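Local structure of glycoside Hydrolase (Bacteroides uniformis, 5T99) at residues A[187-192]-A[286-291]; A[198-203]-A[251-256]; A[221-226]-A[268-273]; A[258-263]-A[364-369]. The protein probably hydrolyses beta-galactosidic linkages of agarose-derived oligosaccharides, as a family 2 glycoside hydrolase of a gut bacterium that binds galacto-isofagomine. All blocks are in the same frame, centred on the assembly; numbering follows the deposited sequence.

Contact 1. Residues A[187-192]-A[286-291]; sequences VYVTTP and TDFGIR. With EDO (1,2-ethanediol), chain J.
Val189 sets its CG1 methyl over one face of the Phe288 ring, 4.0 Å from the ring centroid and 22° off the normal, a CH-pi contact displaced toward the rim. The two side chains meet at about a right angle. Phe288 owes this pose to chi1 of 77°, which holds CG between its own backbone N and carbonyl carbon and lays the ring beneath the valine. The other branch of Val189, CG2, passes Thr286 CG2, the two side chains running opposite ways, and Val187 rests its CB on Thr286 OG1 at 3.7 Å. Thr191 closes the row differently. Its CG2 lies near Ile290 CG1, while its OG1 meets two waters: one, 2.6 Å from OG1, donates to Gly289 O and accepts from Arg291 N; the other, 2.9 Å from OG1, donates to Arg291 O. Water thus links the two segments at this end. Gly289 N donates to ethanediol O2 at 3.1 Å, and ethanediol O1 lies 2.6 Å from Val189 O. The guanidinium of Arg291 has ethanediol C1 over one face, and its NE bonds to Pro407 O. With axes 8.6 Å apart and 17° from parallel, strands 187-191 and 286-288 belong to different sheets; Val187, Val189, Thr286 and Phe288 pack in the interior of a beta sandwich, as in the immunoglobulin-like domain of family 2 glycoside hydrolases.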
loop_
_atom_site.group_PDB
_atom_site.type_symbol
_atom_site.label_atom_id
_atom_site.label_comp_id
_atom_site.label_asym_id
_atom_site.label_seq_id
_atom_site.Cartn_x
_atom_site.Cartn_y
_atom_site.Cartn_z
ATOM N N VAL A 187 -15.852 18.308 0.768
ATOM C CA VAL A 187 -15.766 18.573 2.212
ATOM C C VAL A 187 -14.326 18.390 2.692
ATOM O O VAL A 187 -13.669 17.410 2.358
ATOM C CB VAL A 187 -16.698 17.657 3.028
ATOM C CG1 VAL A 187 -16.528 17.906 4.525
ATOM C CG2 VAL A 187 -18.145 17.859 2.611
ATOM N N TYR A 188 -13.861 19.341 3.491
ATOM C CA TYR A 188 -12.501 19.370 3.990
ATOM C C TYR A 188 -12.571 19.529 5.518
ATOM O O TYR A 188 -12.966 20.582 6.008
ATOM C CB TYR A 188 -11.764 20.531 3.295
ATOM C CG TYR A 188 -10.365 20.859 3.765
ATOM C CD1 TYR A 188 -9.504 19.886 4.303
ATOM C CD2 TYR A 188 -9.873 22.165 3.632
ATOM C CE1 TYR A 188 -8.207 20.219 4.698
ATOM C CE2 TYR A 188 -8.583 22.500 4.019
ATOM C CZ TYR A 188 -7.753 21.533 4.553
ATOM O OH TYR A 188 -6.480 21.911 4.952
ATOM N N VAL A 189 -12.199 18.469 6.246
ATOM C CA VAL A 189 -12.332 18.373 7.700
ATOM C C VAL A 189 -10.963 18.494 8.361
ATOM O O VAL A 189 -10.070 17.691 8.065
ATOM C CB VAL A 189 -12.931 17.004 8.092
ATOM C CG1 VAL A 189 -13.108 16.890 9.612
ATOM C CG2 VAL A 189 -14.248 16.763 7.359
ATOM N N THR A 190 -10.802 19.472 9.254
ATOM C CA THR A 190 -9.564 19.668 10.019
ATOM C C THR A 190 -9.873 19.719 11.513
ATOM O O THR A 190 -11.043 19.805 11.900
ATOM C CB THR A 190 -8.830 20.950 9.580
ATOM O OG1 THR A 190 -9.709 22.098 9.657
ATOM C CG2 THR A 190 -8.304 20.783 8.139
ATOM N N THR A 191 -8.832 19.633 12.344
ATOM C CA THR A 191 -8.973 19.658 13.808
ATOM C C THR A 191 -7.939 20.600 14.432
ATOM O O THR A 191 -6.887 20.161 14.931
ATOM C CB THR A 191 -8.865 18.253 14.437
ATOM O OG1 THR A 191 -7.628 17.640 14.068
ATOM C CG2 THR A 191 -10.000 17.377 13.994
ATOM N N PRO A 192 -8.218 21.908 14.398
ATOM C CA PRO A 192 -7.195 22.887 14.802
ATOM C C PRO A 192 -6.876 22.948 16.298
ATOM O O PRO A 192 -5.882 23.591 16.688
ATOM C CB PRO A 192 -7.755 24.223 14.293
ATOM C CG PRO A 192 -9.193 23.994 14.052
ATOM C CD PRO A 192 -9.367 22.547 13.731
ATOM N N THR A 286 -18.001 11.706 4.893
ATOM C CA THR A 286 -16.546 11.844 4.986
ATOM C C THR A 286 -16.056 11.127 6.256
ATOM O O THR A 286 -16.545 11.386 7.356
ATOM C CB THR A 286 -16.098 13.325 5.060
ATOM O OG1 THR A 286 -16.629 14.074 3.959
ATOM C CG2 THR A 286 -14.562 13.435 5.046
ATOM N N ASP A 287 -15.087 10.231 6.105
ATOM C CA ASP A 287 -14.468 9.596 7.263
ATOM C C ASP A 287 -13.336 10.486 7.721
ATOM O O ASP A 287 -12.648 11.092 6.887
ATOM C CB ASP A 287 -13.962 8.203 6.913
ATOM C CG ASP A 287 -15.092 7.196 6.753
ATOM O OD1 ASP A 287 -16.064 7.230 7.543
ATOM O OD2 ASP A 287 -15.004 6.355 5.846
ATOM N N PHE A 288 -13.171 10.607 9.037
ATOM C CA PHE A 288 -12.097 11.429 9.599
ATOM C C PHE A 288 -11.707 10.983 10.997
ATOM O O PHE A 288 -12.455 10.258 11.653
ATOM C CB PHE A 288 -12.477 12.918 9.590
ATOM C CG PHE A 288 -13.450 13.317 10.676
ATOM C CD1 PHE A 288 -12.994 13.756 11.910
ATOM C CD2 PHE A 288 -14.822 13.255 10.459
ATOM C CE1 PHE A 288 -13.884 14.116 12.914
ATOM C CE2 PHE A 288 -15.717 13.617 11.457
ATOM C CZ PHE A 288 -15.249 14.057 12.683
ATOM N N GLY A 289 -10.527 11.426 11.427
ATOM C CA GLY A 289 -10.016 11.179 12.760
ATOM C C GLY A 289 -9.594 12.462 13.451
ATOM O O GLY A 289 -9.455 13.517 12.813
ATOM N N ILE A 290 -9.388 12.352 14.762
ATOM C CA ILE A 290 -9.024 13.475 15.605
ATOM C C ILE A 290 -7.630 13.245 16.191
ATOM O O ILE A 290 -7.446 12.478 17.147
ATOM C CB ILE A 290 -10.071 13.704 16.718
ATOM C CG1 ILE A 290 -11.464 13.890 16.095
ATOM C CG2 ILE A 290 -9.689 14.902 17.579
ATOM C CD1 ILE A 290 -12.581 14.218 17.078
ATOM N N ARG A 291 -6.650 13.917 15.601
ATOM C CA ARG A 291 -5.273 13.877 16.076
ATOM C C ARG A 291 -4.590 15.158 15.650
ATOM O O ARG A 291 -4.964 15.749 14.633
ATOM C CB ARG A 291 -4.523 12.623 15.561
ATOM C CG ARG A 291 -3.784 12.723 14.219
ATOM C CD ARG A 291 -4.737 12.780 13.056
ATOM N NE ARG A 291 -4.059 12.970 11.765
ATOM C CZ ARG A 291 -3.763 14.150 11.197
ATOM N NH1 ARG A 291 -3.176 14.166 10.007
ATOM N NH2 ARG A 291 -4.039 15.317 11.795
HETATM C C1 EDO J . -7.634 15.547 9.215
HETATM O O1 EDO J . -7.840 16.326 8.008
HETATM C C2 EDO J . -8.934 14.954 9.771
HETATM O O2 EDO J . -8.940 13.510 9.757
HETATM O O HOH W 1 -7.327 15.214 13.070
HETATM O O HOH W 2 -4.843 18.025 13.242
#

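Contact 2. Residues A[198-203]-A[251-256]; sequences KAVVQI and YINMLN. With EDO (1,2-ethanediol), chain D; EDO (1,2-ethanediol), chain E.
Ala199 and Met254 form a hydrogen-bonded pair in an antiparallel beta sheet, Met254 N reaching Ala199 O at 2.7 Å and Ala199 N reaching Met254 O at 2.9 Å. Val201 and Ile252 repeat the pattern. The sheet is one layer of the sandwich domain, and its two faces differ. On the inner one Val201 CG2 touches Met254 CG at 3.7 Å; Met254, bent at chi2 and chi3, then carries its end away toward Ile223 and Val231 of the opposing sheet, where Ile252 also packs. The other face is more open to solvent: Val200 CG1 leans on Tyr251 CD1, and its CG2 lies beside Asn253 OD1, these two side chains pointing the same way. Lys198 reaches across with its CD against Asn253 CG (3.8 Å) and Leu255 CD2 (3.9 Å). Trimmed to an alanine here, the residue would probably leave Asn253 and Leu255 CD2 without the methylenes they rest on, and the leucine end less held. Thr193 and Thr190 bind the far edge of strand 198-203 through its backbone. On the edge of strand 251-255 turned away from 198-203, an ethanediol O2 accepts from Leu255 N at 3.0 Å and its O1 donates to Leu255 O at 2.7 Å.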
loop_
_atom_site.group_PDB
_atom_site.type_symbol
_atom_site.label_atom_id
_atom_site.label_comp_id
_atom_site.label_asym_id
_atom_site.label_seq_id
_atom_site.Cartn_x
_atom_site.Cartn_y
_atom_site.Cartn_z
ATOM N N LYS A 198 -11.063 18.415 25.006
ATOM C CA LYS A 198 -11.788 19.019 23.910
ATOM C C LYS A 198 -10.990 19.032 22.610
ATOM O O LYS A 198 -9.826 19.442 22.595
ATOM C CB LYS A 198 -12.180 20.455 24.281
ATOM C CG LYS A 198 -12.855 21.207 23.139
ATOM C CD LYS A 198 -13.523 22.484 23.599
ATOM C CE LYS A 198 -12.515 23.533 23.988
ATOM N NZ LYS A 198 -13.102 24.873 23.777
ATOM N N ALA A 199 -11.641 18.607 21.527
ATOM C CA ALA A 199 -11.158 18.840 20.177
ATOM C C ALA A 199 -12.153 19.745 19.482
ATOM O O ALA A 199 -13.343 19.749 19.815
ATOM C CB ALA A 199 -11.032 17.533 19.421
ATOM N N VAL A 200 -11.653 20.521 18.523
ATOM C CA VAL A 200 -12.488 21.353 17.673
ATOM C C VAL A 200 -12.373 20.786 16.275
ATOM O O VAL A 200 -11.263 20.593 15.780
ATOM C CB VAL A 200 -12.027 22.822 17.688
ATOM C CG1 VAL A 200 -12.871 23.671 16.738
ATOM C CG2 VAL A 200 -12.106 23.378 19.096
ATOM N N VAL A 201 -13.524 20.490 15.666
ATOM C CA VAL A 201 -13.606 19.965 14.308
ATOM C C VAL A 201 -14.082 21.093 13.408
ATOM O O VAL A 201 -15.189 21.586 13.572
ATOM C CB VAL A 201 -14.602 18.802 14.222
ATOM C CG1 VAL A 201 -14.768 18.341 12.781
ATOM C CG2 VAL A 201 -14.158 17.641 15.114
ATOM N N GLN A 202 -13.232 21.495 12.470
ATOM C CA GLN A 202 -13.520 22.572 11.542
ATOM C C GLN A 202 -13.848 21.931 10.203
ATOM O O GLN A 202 -13.158 21.009 9.772
ATOM C CB GLN A 202 -12.296 23.502 11.436
ATOM C CG GLN A 202 -12.411 24.630 10.412
ATOM C CD GLN A 202 -11.147 25.467 10.312
ATOM O OE1 GLN A 202 -10.490 25.523 9.264
ATOM N NE2 GLN A 202 -10.805 26.126 11.388
ATOM N N ILE A 203 -14.907 22.409 9.551
ATOM C CA ILE A 203 -15.428 21.776 8.327
ATOM C C ILE A 203 -15.721 22.817 7.259
ATOM O O ILE A 203 -16.513 23.735 7.485
ATOM C CB ILE A 203 -16.713 20.968 8.600
ATOM C CG1 ILE A 203 -16.457 19.885 9.666
ATOM C CG2 ILE A 203 -17.232 20.339 7.303
ATOM C CD1 ILE A 203 -17.719 19.264 10.229
ATOM N N TYR A 251 -17.244 25.400 12.661
ATOM C CA TYR A 251 -16.549 24.502 13.589
ATOM C C TYR A 251 -17.491 24.082 14.710
ATOM O O TYR A 251 -18.484 24.751 15.003
ATOM C CB TYR A 251 -15.292 25.161 14.183
ATOM C CG TYR A 251 -15.652 26.252 15.156
ATOM C CD1 TYR A 251 -15.706 26.005 16.530
ATOM C CD2 TYR A 251 -16.024 27.512 14.694
ATOM C CE1 TYR A 251 -16.091 26.998 17.426
ATOM C CE2 TYR A 251 -16.403 28.511 15.575
ATOM C CZ TYR A 251 -16.434 28.248 16.936
ATOM O OH TYR A 251 -16.802 29.229 17.788
ATOM N N ILE A 252 -17.145 22.977 15.347
ATOM C CA ILE A 252 -17.919 22.456 16.461
ATOM C C ILE A 252 -16.971 21.806 17.460
ATOM O O ILE A 252 -15.972 21.188 17.068
ATOM C CB ILE A 252 -19.003 21.473 15.969
ATOM C CG1 ILE A 252 -19.900 21.026 17.132
ATOM C CG2 ILE A 252 -18.386 20.270 15.262
ATOM C CD1 ILE A 252 -21.171 20.308 16.706
ATOM N N ASN A 253 -17.284 21.975 18.745
ATOM C CA ASN A 253 -16.531 21.365 19.845
ATOM C C ASN A 253 -16.955 19.901 20.002
ATOM O O ASN A 253 -18.140 19.573 19.891
ATOM C CB ASN A 253 -16.806 22.088 21.175
ATOM C CG ASN A 253 -16.311 23.529 21.198
ATOM O OD1 ASN A 253 -15.343 23.903 20.524
ATOM N ND2 ASN A 253 -16.969 24.351 22.004
ATOM N N MET A 254 -15.967 19.039 20.228
ATOM C CA MET A 254 -16.174 17.655 20.643
ATOM C C MET A 254 -15.514 17.524 22.005
ATOM O O MET A 254 -14.293 17.562 22.106
ATOM C CB MET A 254 -15.487 16.685 19.665
ATOM C CG MET A 254 -15.960 16.769 18.225
ATOM S SD MET A 254 -17.591 16.066 18.062
ATOM C CE MET A 254 -17.206 14.321 18.037
ATOM N N LEU A 255 -16.320 17.415 23.056
ATOM C CA LEU A 255 -15.784 17.208 24.409
ATOM C C LEU A 255 -15.395 15.738 24.608
ATOM O O LEU A 255 -16.022 14.843 24.042
ATOM C CB LEU A 255 -16.782 17.675 25.480
ATOM C CG LEU A 255 -17.321 19.112 25.353
ATOM C CD1 LEU A 255 -18.178 19.456 26.569
ATOM C CD2 LEU A 255 -16.220 20.156 25.167
ATOM N N ASN A 256 -14.339 15.511 25.387
ATOM C CA ASN A 256 -13.820 14.165 25.670
ATOM C C ASN A 256 -13.692 13.295 24.416
ATOM O O ASN A 256 -14.191 12.165 24.378
ATOM C CB ASN A 256 -14.708 13.487 26.709
ATOM C CG ASN A 256 -14.837 14.312 27.971
ATOM O OD1 ASN A 256 -15.929 14.784 28.314
ATOM N ND2 ASN A 256 -13.717 14.514 28.657
HETATM C C1 EDO D . -18.678 14.185 21.920
HETATM O O1 EDO D . -17.276 14.270 21.669
HETATM C C2 EDO D . -19.399 15.503 21.623
HETATM O O2 EDO D . -19.165 16.504 22.629
HETATM C C1 EDO E . -18.489 11.550 26.251
HETATM O O1 EDO E . -18.982 11.664 24.906
HETATM C C2 EDO E . -19.024 12.703 27.101
HETATM O O2 EDO E . -18.390 13.948 26.761
#

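Contact 3. Residues A[221-226]-A[268-273]; sequences HSIINA and YKLKTE
A chi1 of -64° in His221 and one of -62° in Thr272 put the imidazole and the hydroxyl each beside its own backbone N, and the two side chains run abreast, pointing the same way. Thr272 OG1 thereby comes to the edge of the His221 ring, in its plane, and hydrogen-bonds to ND1 at 2.8 Å; either atom could be the donor, and the angle of 137° makes the bond distinctly bent. On the same face of the sheet Leu270 bends its CD1 back to His221 CB, 3.7 Å away. Ile223 continues this row, its CG2 meeting Tyr268 CD1 at 3.8 Å, while the tyrosine hydroxyl goes on to Asn258 N. The other face is mixed. Ile224 sends CD1 across to Lys271 CB, 4.0 Å off, and both Lys271 and Lys269 lead their ammonium ends away from the partner strand. A water beside Ser222 OG lies within long reach of Lys271 O. The antiparallel backbones are tied by two hydrogen-bonded pairs: Ser222 with Lys271, Ser222 N to Lys271 O being 2.7 Å and Lys271 N to Ser222 O 2.8 Å, and Ile224 with Lys269. They are the two middle strands of a four-stranded sheet, with 230-240 beyond 221-224 and 279-288 beyond 268-273. The face bearing His221, Ile223 and Leu270 looks into the sandwich, where Ile203 of strand 198-209 and Ile252 and Met254 of strand 245-255 pack against it.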
loop_
_atom_site.group_PDB
_atom_site.type_symbol
_atom_site.label_atom_id
_atom_site.label_comp_id
_atom_site.label_asym_id
_atom_site.label_seq_id
_atom_site.Cartn_x
_atom_site.Cartn_y
_atom_site.Cartn_z
ATOM N N HIS A 221 -24.287 19.081 9.462
ATOM C CA HIS A 221 -23.203 18.133 9.726
ATOM C C HIS A 221 -23.523 17.260 10.931
ATOM O O HIS A 221 -23.556 17.767 12.052
ATOM C CB HIS A 221 -21.903 18.877 10.021
ATOM C CG HIS A 221 -21.398 19.687 8.877
ATOM N ND1 HIS A 221 -21.115 19.136 7.647
ATOM C CD2 HIS A 221 -21.092 21.003 8.784
ATOM C CE1 HIS A 221 -20.679 20.082 6.836
ATOM N NE2 HIS A 221 -20.653 21.226 7.503
ATOM N N SER A 222 -23.727 15.964 10.696
ATOM C CA SER A 222 -23.850 14.974 11.770
ATOM C C SER A 222 -22.536 14.196 11.948
ATOM O O SER A 222 -22.079 13.501 11.023
ATOM C CB SER A 222 -24.999 14.007 11.481
ATOM O OG SER A 222 -26.226 14.704 11.418
ATOM N N ILE A 223 -21.940 14.331 13.136
ATOM C CA ILE A 223 -20.711 13.637 13.489
ATOM C C ILE A 223 -21.083 12.368 14.215
ATOM O O ILE A 223 -21.697 12.409 15.276
ATOM C CB ILE A 223 -19.776 14.509 14.337
ATOM C CG1 ILE A 223 -19.273 15.666 13.464
ATOM C CG2 ILE A 223 -18.598 13.686 14.847
ATOM C CD1 ILE A 223 -18.500 16.726 14.204
ATOM N N ILE A 224 -20.691 11.240 13.631
ATOM C CA ILE A 224 -21.177 9.932 14.047
ATOM C C ILE A 224 -19.998 9.128 14.579
ATOM O O ILE A 224 -18.931 9.067 13.951
ATOM C CB ILE A 224 -21.842 9.207 12.864
ATOM C CG1 ILE A 224 -23.042 10.018 12.344
ATOM C CG2 ILE A 224 -22.251 7.788 13.247
ATOM C CD1 ILE A 224 -23.533 9.545 10.985
ATOM N N ASN A 225 -20.204 8.516 15.741
ATOM C CA ASN A 225 -19.163 7.731 16.411
ATOM C C ASN A 225 -19.061 6.314 15.842
ATOM O O ASN A 225 -19.816 5.942 14.934
ATOM C CB ASN A 225 -19.317 7.776 17.963
ATOM C CG ASN A 225 -20.483 6.947 18.505
ATOM O OD1 ASN A 225 -21.115 6.152 17.809
ATOM N ND2 ASN A 225 -20.766 7.145 19.780
ATOM N N ALA A 226 -18.111 5.554 16.380
ATOM C CA ALA A 226 -17.852 4.177 15.984
ATOM C C ALA A 226 -19.035 3.220 16.147
ATOM O O ALA A 226 -19.087 2.239 15.415
ATOM C CB ALA A 226 -16.643 3.634 16.736
ATOM N N TYR A 268 -14.184 8.650 13.209
ATOM C CA TYR A 268 -15.524 9.219 13.222
ATOM C C TYR A 268 -16.011 9.212 11.791
ATOM O O TYR A 268 -15.222 9.076 10.867
ATOM C CB TYR A 268 -15.504 10.661 13.758
ATOM C CG TYR A 268 -15.352 10.784 15.255
ATOM C CD1 TYR A 268 -16.465 10.816 16.088
ATOM C CD2 TYR A 268 -14.100 10.863 15.841
ATOM C CE1 TYR A 268 -16.337 10.934 17.470
ATOM C CE2 TYR A 268 -13.948 10.976 17.225
ATOM C CZ TYR A 268 -15.070 11.022 18.039
ATOM O OH TYR A 268 -14.927 11.145 19.399
ATOM N N LYS A 269 -17.318 9.363 11.630
ATOM C CA LYS A 269 -17.964 9.521 10.329
ATOM C C LYS A 269 -18.774 10.830 10.305
ATOM O O LYS A 269 -19.592 11.076 11.197
ATOM C CB LYS A 269 -18.872 8.325 10.056
ATOM C CG LYS A 269 -19.579 8.338 8.704
ATOM C CD LYS A 269 -20.423 7.081 8.489
ATOM C CE LYS A 269 -19.555 5.871 8.148
ATOM N NZ LYS A 269 -20.370 4.623 7.996
ATOM N N LEU A 270 -18.531 11.656 9.285
ATOM C CA LEU A 270 -19.262 12.906 9.072
ATOM C C LEU A 270 -20.321 12.704 8.002
ATOM O O LEU A 270 -19.981 12.389 6.866
ATOM C CB LEU A 270 -18.310 14.018 8.613
ATOM C CG LEU A 270 -18.940 15.321 8.106
ATOM C CD1 LEU A 270 -19.716 16.004 9.231
ATOM C CD2 LEU A 270 -17.885 16.244 7.519
ATOM N N LYS A 271 -21.586 12.915 8.358
ATOM C CA LYS A 271 -22.682 12.945 7.389
ATOM C C LYS A 271 -23.055 14.399 7.170
ATOM O O LYS A 271 -23.447 15.088 8.112
ATOM C CB LYS A 271 -23.864 12.159 7.944
ATOM C CG LYS A 271 -25.155 12.109 7.110
ATOM C CD LYS A 271 -26.330 11.723 8.023
ATOM C CE LYS A 271 -27.259 10.696 7.409
ATOM N NZ LYS A 271 -28.107 10.033 8.448
ATOM N N THR A 272 -22.921 14.870 5.938
ATOM C CA THR A 272 -23.255 16.251 5.586
ATOM C C THR A 272 -24.489 16.253 4.676
ATOM O O THR A 272 -24.476 15.641 3.602
ATOM C CB THR A 272 -22.062 16.967 4.892
ATOM O OG1 THR A 272 -20.955 17.034 5.797
ATOM C CG2 THR A 272 -22.429 18.386 4.457
ATOM N N GLU A 273 -25.537 16.949 5.111
ATOM C CA GLU A 273 -26.811 17.030 4.394
ATOM C C GLU A 273 -27.003 18.465 3.932
ATOM O O GLU A 273 -26.763 19.401 4.702
ATOM C CB GLU A 273 -27.963 16.581 5.305
ATOM C CG GLU A 273 -27.997 15.064 5.497
ATOM C CD GLU A 273 -28.845 14.584 6.672
ATOM O OE1 GLU A 273 -29.045 15.332 7.651
ATOM O OE2 GLU A 273 -29.292 13.420 6.636
HETATM O O HOH W 3 -26.571 15.381 9.007
#

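Contact 4. Residues A[258-263]-A[364-369]; sequences NIWGQK and GLVVLD
A Schellman motif at the end of helix 354-363, closed by Gly364, receives a loop of the sandwich domain just before the chain enters strand 366-369 of the catalytic barrel. Gln262 of the loop gives NE2 to Gly364 O at 3.0 Å; the donor lies in the carbonyl plane, but the oxygen is 27° out of the glutamine amide plane and the N-H...O angle is 140°. The bend at chi2, -146°, brings NE2 round to the Gly364 carbonyl. NE2 also bonds to Asn343 O, so one amide nitrogen serves two backbone carbonyls. Trp260 lies alongside: its CZ2 comes 3.7 Å from Gly364 CA, and CH2 meets Val366 CG1 at 4.1 Å near the ring edge. NE1 of the indole bonds to Asp361 O in the helix. A leucine at Gln262 would probably leave the carbonyls of Gly364 and Asn343 without this shared donor. Gly364 has positive phi, and a CB there would probably clash with Gln262 O, in line with glycine at this place. The contact therefore depends on a bare CA close to Trp260 CZ2 and on neutral N-H donors, Gln262 NE2 and Trp260 NE1, that meet main-chain carbonyls at the helix end, Gly364 O and Asp361 O.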
loop_
_atom_site.group_PDB
_atom_site.type_symbol
_atom_site.label_atom_id
_atom_site.label_comp_id
_atom_site.label_asym_id
_atom_site.label_seq_id
_atom_site.Cartn_x
_atom_site.Cartn_y
_atom_site.Cartn_z
ATOM N N ASN A 258 -12.564 10.901 21.260
ATOM C CA ASN A 258 -11.800 9.683 21.024
ATOM C C ASN A 258 -10.670 10.061 20.069
ATOM O O ASN A 258 -10.908 10.356 18.894
ATOM C CB ASN A 258 -12.673 8.592 20.415
ATOM C CG ASN A 258 -13.836 8.191 21.308
ATOM O OD1 ASN A 258 -14.995 8.203 20.885
ATOM N ND2 ASN A 258 -13.538 7.830 22.537
ATOM N N ILE A 259 -9.451 10.088 20.602
ATOM C CA ILE A 259 -8.277 10.563 19.868
ATOM C C ILE A 259 -7.809 9.450 18.936
ATOM O O ILE A 259 -7.625 8.314 19.382
ATOM C CB ILE A 259 -7.115 10.925 20.831
ATOM C CG1 ILE A 259 -7.523 12.017 21.836
ATOM C CG2 ILE A 259 -5.864 11.338 20.065
ATOM C CD1 ILE A 259 -7.790 13.373 21.240
ATOM N N TRP A 260 -7.630 9.772 17.655
ATOM C CA TRP A 260 -7.007 8.846 16.699
ATOM C C TRP A 260 -5.531 8.767 17.052
ATOM O O TRP A 260 -4.841 9.802 17.134
ATOM C CB TRP A 260 -7.192 9.309 15.249
ATOM C CG TRP A 260 -6.627 8.375 14.178
ATOM C CD1 TRP A 260 -7.324 7.445 13.450
ATOM C CD2 TRP A 260 -5.272 8.321 13.697
ATOM N NE1 TRP A 260 -6.489 6.813 12.563
ATOM C CE2 TRP A 260 -5.226 7.318 12.698
ATOM C CE3 TRP A 260 -4.096 9.008 14.022
ATOM C CZ2 TRP A 260 -4.048 6.983 12.016
ATOM C CZ3 TRP A 260 -2.918 8.679 13.348
ATOM C CH2 TRP A 260 -2.906 7.669 12.349
ATOM N N GLY A 261 -5.069 7.545 17.305
ATOM C CA GLY A 261 -3.662 7.267 17.609
ATOM C C GLY A 261 -3.283 5.890 17.097
ATOM O O GLY A 261 -4.138 5.150 16.636
ATOM N N GLN A 262 -2.000 5.548 17.197
ATOM C CA GLN A 262 -1.474 4.307 16.594
ATOM C C GLN A 262 -1.987 3.052 17.290
ATOM O O GLN A 262 -2.293 2.075 16.620
ATOM C CB GLN A 262 0.066 4.320 16.518
ATOM C CG GLN A 262 0.582 5.544 15.777
ATOM C CD GLN A 262 1.848 5.295 14.970
ATOM O OE1 GLN A 262 2.949 5.250 15.517
ATOM N NE2 GLN A 262 1.698 5.170 13.657
ATOM N N LYS A 263 -2.105 3.091 18.617
ATOM C CA LYS A 263 -2.674 1.972 19.368
ATOM C C LYS A 263 -4.191 1.935 19.218
ATOM O O LYS A 263 -4.767 0.857 19.067
ATOM C CB LYS A 263 -2.322 2.054 20.860
ATOM C CG LYS A 263 -0.839 2.009 21.195
ATOM C CD LYS A 263 -0.165 0.726 20.713
ATOM C CE LYS A 263 0.636 0.952 19.426
ATOM N NZ LYS A 263 1.178 -0.312 18.844
ATOM N N GLY A 364 -4.170 2.627 12.134
ATOM C CA GLY A 364 -3.321 3.510 12.917
ATOM C C GLY A 364 -1.927 3.751 12.382
ATOM O O GLY A 364 -1.020 4.061 13.152
ATOM N N LEU A 365 -1.754 3.644 11.075
ATOM C CA LEU A 365 -0.456 3.868 10.448
ATOM C C LEU A 365 -0.359 5.292 9.911
ATOM O O LEU A 365 -1.315 5.796 9.332
ATOM C CB LEU A 365 -0.266 2.896 9.286
ATOM C CG LEU A 365 -0.211 1.408 9.635
ATOM C CD1 LEU A 365 -0.286 0.591 8.351
ATOM C CD2 LEU A 365 1.050 1.057 10.417
ATOM N N VAL A 366 0.799 5.931 10.076
ATOM C CA VAL A 366 1.013 7.259 9.510
ATOM C C VAL A 366 1.574 7.098 8.109
ATOM O O VAL A 366 2.316 6.150 7.845
ATOM C CB VAL A 366 1.853 8.188 10.418
ATOM C CG1 VAL A 366 1.067 8.483 11.687
ATOM C CG2 VAL A 366 3.227 7.623 10.764
ATOM N N VAL A 367 1.192 8.002 7.208
ATOM C CA VAL A 367 1.476 7.876 5.791
ATOM C C VAL A 367 2.120 9.131 5.174
ATOM O O VAL A 367 1.659 10.252 5.394
ATOM C CB VAL A 367 0.198 7.531 5.009
ATOM C CG1 VAL A 367 0.477 7.452 3.511
ATOM C CG2 VAL A 367 -0.396 6.216 5.508
ATOM N N LEU A 368 3.180 8.904 4.389
ATOM C CA LEU A 368 3.755 9.893 3.489
ATOM C C LEU A 368 3.165 9.638 2.107
ATOM O O LEU A 368 3.473 8.629 1.471
ATOM C CB LEU A 368 5.273 9.772 3.447
ATOM C CG LEU A 368 6.048 10.337 4.639
ATOM C CD1 LEU A 368 5.553 9.760 5.952
ATOM C CD2 LEU A 368 7.548 10.100 4.480
ATOM N N ASP A 369 2.325 10.560 1.653
ATOM C CA ASP A 369 1.505 10.390 0.456
ATOM C C ASP A 369 2.261 11.061 -0.694
ATOM O O ASP A 369 2.375 12.301 -0.728
ATOM C CB ASP A 369 0.158 11.061 0.730
ATOM C CG ASP A 369 -0.966 10.595 -0.165
ATOM O OD1 ASP A 369 -0.736 9.870 -1.155
ATOM O OD2 ASP A 369 -2.120 11.007 0.138
#

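How the contacts relate
Contacts 1, 2 and 3 all lie in the family 2 sandwich domain, their centres 10 to 12 Å apart. Contact 2 pairs strands of the three-stranded sheet, contact 3 pairs strands of the four-stranded sheet, and contact 1 spans the two. Along the chain contacts 2 and 3 cross each other, and both are nested within the loop closed by contact 1. Contact 4 joins this domain to the barrel; its centre is 13 Å from that of contact 1, which it meets through a probable Trp260 N to Ile290 O hydrogen bond, and 18 to 19 Å from the others. The 258-263 loop thus ties the sandwich domain to the barrel that carries most of the galacto-isofagomine pocket.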